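PDB 1SFS: hypothetical protein from Geobacillus stearothermophilus, which is of unknown function but carries an Rv2525c-like, glycoside hydrolase-like domain and may be a bacterial lysozyme. Local coordinates for residues A[127-138]-A[160-170]. Sequence-based numbering, arbitrary orientation.
Sequences IEDFFAVDAAWI and KGDFAAAYCEA
I138 is a knob: its side chain sits in the hole formed by F163, A166, Y167 and A170. I138 CG1 lies anti to the carbonyl carbon (chi1 -65°), which carries I138 CD1 to the backbone of helix 163-173, 3.6 Å from Y167 N, while I138 CG2 rests against the methyl of A170. Beside the knob, I127 CD1 lies 4.1 Å from F163 CD1, the two side chains crossing at about a right angle. Small residues let the backbones close in. The A166 methyl presses on the peptide between D134 and A135, with A166 CB 3.6 Å from D134 C, and in return A135 CB meets A166 O at 3.5 Å and the flank of the extended E169.

Toward the other end, V133 and D162 pass flank to flank, pointing opposite ways, and V133 N gives a nearly straight bond (165°) to the anti lone pair of D162 OD1, 3.1 Å away. A water joins F131 O to D162 N. G161, where a CB would clash, brings its CA within 3.5 Å of D129 O. The aliphatic run of K160 crosses the D129 carboxylate at a slant, K160 CD 3.4 Å from D129 OD1; an alanine in place of D129 would probably uncover those methylenes and remove a carboxylate that lies near, though not in contact with, the lysine ammonium.

The seam joins the loops leading into helices 135-145 and 163-173 and the first turns of those helices, on successive beta-alpha units of the parallel part of the sheet. Strand 151-156 lies against it, L154 touching I127, F163 and Y167, and V177 of helix 176-180 packs against I138 and Y167.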
ATOM      1  N   ILE A 127       3.745   5.867   4.186  1.00  9.71           N
ATOM      2  CA  ILE A 127       4.669   6.454   5.177  1.00 10.34           C
ATOM      3  C   ILE A 127       6.059   6.336   4.623  1.00 10.68           C
ATOM      4  O   ILE A 127       6.719   5.304   4.763  1.00 12.70           O
ATOM      5  CB  ILE A 127       4.528   5.805   6.534  1.00 11.16           C
ATOM      6  CG1 ILE A 127       3.085   5.848   7.059  1.00 12.60           C
ATOM      7  CG2 ILE A 127       5.504   6.463   7.511  1.00 12.98           C
ATOM      8  CD1 ILE A 127       2.781   5.110   8.330  1.00 14.77           C
ATOM      9  N   GLU A 128       6.526   7.402   3.972  0.56 12.09           N
ATOM     10  CA  GLU A 128       7.878   7.299   3.373  0.56 14.40           C
ATOM     11  C   GLU A 128       8.948   7.342   4.447  0.56 13.63           C
ATOM     12  O   GLU A 128       8.719   7.836   5.546  0.56 11.62           O
ATOM     13  CB  GLU A 128       8.005   8.401   2.302  0.56 19.92           C
ATOM     14  CG  GLU A 128       6.834   8.342   1.324  0.56 22.52           C
ATOM     15  CD  GLU A 128       6.706   9.177   0.079  0.56 22.95           C
ATOM     16  OE1 GLU A 128       6.848  10.412   0.128  0.56 35.89           O
ATOM     17  OE2 GLU A 128       6.383   8.601  -0.974  0.56 32.19           O
ATOM     18  N   ASP A 129      10.135   6.818   4.153  1.00 15.28           N
ATOM     19  CA  ASP A 129      11.160   6.599   5.159  1.00 14.71           C
ATOM     20  C   ASP A 129      11.697   7.871   5.793  1.00 16.10           C
ATOM     21  O   ASP A 129      12.316   7.758   6.859  1.00 23.97           O
ATOM     22  CB  ASP A 129      12.287   5.793   4.592  1.00 17.51           C
ATOM     23  CG  ASP A 129      13.117   6.420   3.483  1.00 26.53           C
ATOM     24  OD1 ASP A 129      14.043   5.690   3.102  1.00 41.81           O
ATOM     25  OD2 ASP A 129      12.879   7.528   3.029  1.00 35.75           O
ATOM     26  N   PHE A 130      11.478   9.031   5.230  0.84 15.85           N
ATOM     27  CA  PHE A 130      12.017  10.270   5.751  0.84 19.35           C
ATOM     28  C   PHE A 130      10.929  11.018   6.497  0.84 18.39           C
ATOM     29  O   PHE A 130      11.174  12.117   7.022  0.84 21.09           O
ATOM     30  CB  PHE A 130      12.590  11.101   4.610  0.84 23.22           C
ATOM     31  CG  PHE A 130      11.598  11.361   3.478  0.84 22.67           C
ATOM     32  CD1 PHE A 130      10.688  12.392   3.523  0.84 26.09           C
ATOM     33  CD2 PHE A 130      11.638  10.533   2.365  0.84 25.07           C
ATOM     34  CE1 PHE A 130       9.820  12.634   2.465  0.84 27.42           C
ATOM     35  CE2 PHE A 130      10.780  10.749   1.316  0.84 26.00           C
ATOM     36  CZ  PHE A 130       9.885  11.792   1.362  0.84 28.22           C
ATOM     37  N   PHE A 131       9.704  10.479   6.574  1.00 15.15           N
ATOM     38  CA  PHE A 131       8.677  11.140   7.370  1.00 14.20           C
ATOM     39  C   PHE A 131       8.945  11.007   8.842  1.00 13.19           C
ATOM     40  O   PHE A 131       9.420   9.957   9.268  1.00 14.26           O
ATOM     41  CB  PHE A 131       7.296  10.504   7.144  1.00 13.89           C
ATOM     42  CG  PHE A 131       6.593  10.795   5.837  1.00 14.10           C
ATOM     43  CD1 PHE A 131       5.274  10.425   5.722  1.00 13.90           C
ATOM     44  CD2 PHE A 131       7.185  11.430   4.787  1.00 17.26           C
ATOM     45  CE1 PHE A 131       4.595  10.628   4.548  1.00 15.55           C
ATOM     46  CE2 PHE A 131       6.524  11.645   3.597  1.00 18.38           C
ATOM     47  CZ  PHE A 131       5.198  11.276   3.526  1.00 17.10           C
ATOM     48  N   ALA A 132       8.575  12.025   9.617  1.00 14.44           N
ATOM     49  CA  ALA A 132       8.398  11.810  11.069  1.00 13.97           C
ATOM     50  C   ALA A 132       7.203  10.897  11.251  1.00 13.09           C
ATOM     51  O   ALA A 132       6.197  11.091  10.590  1.00 13.14           O
ATOM     52  CB  ALA A 132       8.222  13.156  11.701  1.00 17.26           C
ATOM     53  N   VAL A 133       7.320   9.957  12.189  1.00 12.43           N
ATOM     54  CA  VAL A 133       6.245   9.006  12.473  1.00 11.62           C
ATOM     55  C   VAL A 133       6.180   8.791  13.969  1.00 10.96           C
ATOM     56  O   VAL A 133       7.244   8.603  14.598  1.00 13.13           O
ATOM     57  CB  VAL A 133       6.464   7.589  11.861  1.00 15.04           C
ATOM     58  CG1 VAL A 133       5.161   6.788  11.940  1.00 13.09           C
ATOM     59  CG2 VAL A 133       6.972   7.618  10.487  1.00 17.57           C
ATOM     60  N   ASP A 134       4.982   8.772  14.522  1.00 10.03           N
ATOM     61  CA  ASP A 134       4.873   8.402  15.920  1.00 10.55           C
ATOM     62  C   ASP A 134       3.752   7.403  16.148  1.00  9.09           C
ATOM     63  O   ASP A 134       2.892   7.143  15.267  1.00  9.42           O
ATOM     64  CB  ASP A 134       4.786   9.616  16.841  1.00 12.47           C
ATOM     65  CG  ASP A 134       3.517  10.398  16.822  1.00 14.13           C
ATOM     66  OD1 ASP A 134       3.511  11.477  17.511  1.00 22.40           O
ATOM     67  OD2 ASP A 134       2.507  10.031  16.207  1.00 12.54           O
ATOM     68  N   ALA A 135       3.781   6.774  17.301  1.00  9.24           N
ATOM     69  CA  ALA A 135       2.838   5.741  17.635  1.00  8.65           C
ATOM     70  C   ALA A 135       1.424   6.246  17.672  1.00  8.16           C
ATOM     71  O   ALA A 135       0.512   5.457  17.333  1.00  9.04           O
ATOM     72  CB  ALA A 135       3.234   5.163  18.989  1.00  9.91           C
ATOM     73  N   ALA A 136       1.187   7.466  18.079  1.00  8.73           N
ATOM     74  CA  ALA A 136      -0.178   7.990  18.141  1.00  9.28           C
ATOM     75  C   ALA A 136      -0.812   8.075  16.768  1.00  8.26           C
ATOM     76  O   ALA A 136      -2.010   7.840  16.635  1.00  8.67           O
ATOM     77  CB  ALA A 136      -0.207   9.353  18.856  1.00 11.27           C
ATOM     78  N   TRP A 137      -0.052   8.468  15.763  1.00  8.36           N
ATOM     79  CA  TRP A 137      -0.613   8.547  14.409  1.00  8.25           C
ATOM     80  C   TRP A 137      -1.049   7.169  13.928  1.00  7.71           C
ATOM     81  O   TRP A 137      -2.122   6.999  13.361  1.00  7.92           O
ATOM     82  CB  TRP A 137       0.426   9.163  13.460  1.00  8.53           C
ATOM     83  CG  TRP A 137      -0.086   9.523  12.114  1.00  8.71           C
ATOM     84  CD1 TRP A 137      -0.395  10.824  11.737  1.00  9.86           C
ATOM     85  CD2 TRP A 137      -0.342   8.704  10.989  1.00  8.63           C
ATOM     86  NE1 TRP A 137      -0.823  10.834  10.436  1.00  9.93           N
ATOM     87  CE2 TRP A 137      -0.812   9.564   9.957  1.00  9.32           C
ATOM     88  CE3 TRP A 137      -0.251   7.357  10.689  1.00  9.21           C
ATOM     89  CZ2 TRP A 137      -1.174   9.091   8.685  1.00 10.74           C
ATOM     90  CZ3 TRP A 137      -0.621   6.889   9.439  1.00 10.55           C
ATOM     91  CH2 TRP A 137      -1.084   7.765   8.476  1.00 11.24           C
ATOM     92  N   ILE A 138      -0.182   6.175  14.135  1.00  7.77           N
ATOM     93  CA  ILE A 138      -0.485   4.801  13.738  1.00  7.56           C
ATOM     94  C   ILE A 138      -1.729   4.311  14.459  1.00  7.46           C
ATOM     95  O   ILE A 138      -2.617   3.700  13.837  1.00  8.09           O
ATOM     96  CB  ILE A 138       0.706   3.893  13.952  1.00  7.84           C
ATOM     97  CG1 ILE A 138       1.860   4.277  13.048  1.00  9.26           C
ATOM     98  CG2 ILE A 138       0.318   2.427  13.757  1.00  8.90           C
ATOM     99  CD1 ILE A 138       3.125   3.500  13.205  1.00 11.20           C
ATOM    100  N   LYS A 160      14.486   1.922   7.996  0.52 14.86           N
ATOM    101  CA  LYS A 160      15.045   3.264   7.916  0.52 15.69           C
ATOM    102  C   LYS A 160      13.963   4.213   8.393  0.52 14.65           C
ATOM    103  O   LYS A 160      12.822   4.049   7.953  0.52 11.62           O
ATOM    104  CB  LYS A 160      15.505   3.603   6.499  0.52 17.69           C
ATOM    105  CG  LYS A 160      15.896   5.072   6.331  0.52 20.82           C
ATOM    106  CD  LYS A 160      16.805   5.239   5.107  0.52 25.71           C
ATOM    107  CE  LYS A 160      17.029   6.723   4.817  0.52 28.57           C
ATOM    108  NZ  LYS A 160      17.551   7.475   6.001  0.52 35.14           N
ATOM    109  N   GLY A 161      14.305   5.119   9.260  1.00 15.43           N
ATOM    110  CA  GLY A 161      13.383   6.101   9.797  1.00 14.51           C
ATOM    111  C   GLY A 161      12.575   5.557  10.929  1.00 11.73           C
ATOM    112  O   GLY A 161      12.788   4.434  11.413  1.00 13.72           O
ATOM    113  N   ASP A 162      11.630   6.347  11.360  1.00 11.67           N
ATOM    114  CA  ASP A 162      10.880   6.190  12.584  1.00 13.32           C
ATOM    115  C   ASP A 162       9.828   5.081  12.569  1.00 10.12           C
ATOM    116  O   ASP A 162       9.269   4.799  13.649  1.00 11.24           O
ATOM    117  CB  ASP A 162      10.195   7.550  12.873  1.00 17.76           C
ATOM    118  CG  ASP A 162      10.860   8.810  13.345  1.00 22.33           C
ATOM    119  OD1 ASP A 162      10.223   9.979  13.363  1.00 22.23           O
ATOM    120  OD2 ASP A 162      12.020   8.646  13.761  1.00 25.94           O
ATOM    121  N   PHE A 163       9.465   4.550  11.431  1.00  9.54           N
ATOM    122  CA  PHE A 163       8.288   3.678  11.377  1.00  8.98           C
ATOM    123  C   PHE A 163       8.368   2.500  12.330  1.00  8.70           C
ATOM    124  O   PHE A 163       7.395   2.213  13.049  1.00  9.42           O
ATOM    125  CB  PHE A 163       8.009   3.197   9.965  1.00  8.90           C
ATOM    126  CG  PHE A 163       6.888   2.190   9.931  1.00  8.48           C
ATOM    127  CD1 PHE A 163       5.577   2.624   9.988  1.00  8.50           C
ATOM    128  CD2 PHE A 163       7.145   0.841   9.870  1.00  9.98           C
ATOM    129  CE1 PHE A 163       4.530   1.688   9.998  1.00  9.13           C
ATOM    130  CE2 PHE A 163       6.109  -0.070   9.913  1.00  9.76           C
ATOM    131  CZ  PHE A 163       4.796   0.332   9.954  1.00  9.30           C
ATOM    132  N   ALA A 164       9.440   1.734  12.284  1.00  9.34           N
ATOM    133  CA  ALA A 164       9.421   0.459  13.011  1.00  9.83           C
ATOM    134  C   ALA A 164       9.221   0.671  14.527  1.00  9.86           C
ATOM    135  O   ALA A 164       8.432  -0.065  15.124  1.00 10.33           O
ATOM    136  CB  ALA A 164      10.696  -0.314  12.730  1.00 12.65           C
ATOM    137  N   ALA A 165       9.918   1.619  15.110  1.00 10.14           N
ATOM    138  CA  ALA A 165       9.758   1.857  16.541  1.00 10.50           C
ATOM    139  C   ALA A 165       8.367   2.361  16.844  1.00  9.32           C
ATOM    140  O   ALA A 165       7.778   1.998  17.884  1.00 10.20           O
ATOM    141  CB  ALA A 165      10.855   2.781  17.069  1.00 13.47           C
ATOM    142  N   ALA A 166       7.823   3.264  16.016  1.00  8.76           N
ATOM    143  CA  ALA A 166       6.485   3.779  16.222  1.00  8.62           C
ATOM    144  C   ALA A 166       5.441   2.672  16.175  1.00  7.49           C
ATOM    145  O   ALA A 166       4.523   2.615  16.983  1.00  7.74           O
ATOM    146  CB  ALA A 166       6.191   4.865  15.185  1.00 10.02           C
ATOM    147  N   TYR A 167       5.580   1.790  15.172  1.00  7.28           N
ATOM    148  CA  TYR A 167       4.694   0.681  15.019  1.00  6.72           C
ATOM    149  C   TYR A 167       4.758  -0.238  16.217  1.00  6.83           C
ATOM    150  O   TYR A 167       3.740  -0.657  16.763  1.00  7.15           O
ATOM    151  CB  TYR A 167       5.024  -0.078  13.680  1.00  7.56           C
ATOM    152  CG  TYR A 167       4.227  -1.337  13.546  1.00  7.24           C
ATOM    153  CD1 TYR A 167       2.899  -1.335  13.095  1.00  7.34           C
ATOM    154  CD2 TYR A 167       4.793  -2.549  13.917  1.00  7.16           C
ATOM    155  CE1 TYR A 167       2.190  -2.528  13.015  1.00  7.39           C
ATOM    156  CE2 TYR A 167       4.068  -3.716  13.869  1.00  7.58           C
ATOM    157  CZ  TYR A 167       2.772  -3.708  13.406  1.00  7.53           C
ATOM    158  OH  TYR A 167       2.009  -4.860  13.373  1.00  8.22           O
ATOM    159  N   CYS A 168       5.976  -0.598  16.646  1.00  7.05           N
ATOM    160  CA  CYS A 168       6.097  -1.546  17.776  1.00  7.27           C
ATOM    161  C   CYS A 168       5.573  -0.910  19.065  1.00  7.02           C
ATOM    162  O   CYS A 168       4.948  -1.633  19.867  1.00  7.68           O
ATOM    163  CB  CYS A 168       7.474  -2.084  17.899  1.00  9.26           C
ATOM    164  SG  CYS A 168       7.924  -3.191  16.495  1.00 13.27           S
ATOM    165  N   GLU A 169       5.759   0.395  19.278  1.00  7.16           N
ATOM    166  CA  GLU A 169       5.163   1.035  20.436  1.00  7.50           C
ATOM    167  C   GLU A 169       3.657   0.980  20.325  1.00  7.20           C
ATOM    168  O   GLU A 169       2.946   0.678  21.310  1.00  8.12           O
ATOM    169  CB  GLU A 169       5.652   2.467  20.559  1.00  7.65           C
ATOM    170  CG  GLU A 169       4.910   3.254  21.604  1.00  9.40           C
ATOM    171  CD  GLU A 169       5.305   4.697  21.764  1.00 10.81           C
ATOM    172  OE1 GLU A 169       4.574   5.412  22.540  1.00 12.60           O
ATOM    173  OE2 GLU A 169       6.338   5.109  21.196  1.00 13.80           O
ATOM    174  N   ALA A 170       3.103   1.268  19.148  1.00  7.05           N
ATOM    175  CA  ALA A 170       1.651   1.216  18.989  1.00  7.31           C
ATOM    176  C   ALA A 170       1.105  -0.156  19.302  1.00  6.78           C
ATOM    177  O   ALA A 170       0.055  -0.305  19.944  1.00  7.96           O
ATOM    178  CB  ALA A 170       1.275   1.664  17.588  1.00  7.76           C
TER
HETATM  179  O   HOH W   1      11.734   8.983  10.100  1.00 28.78           O
HETATM  180  O   HOH W   2       6.269   6.983  18.860  0.69 21.49           O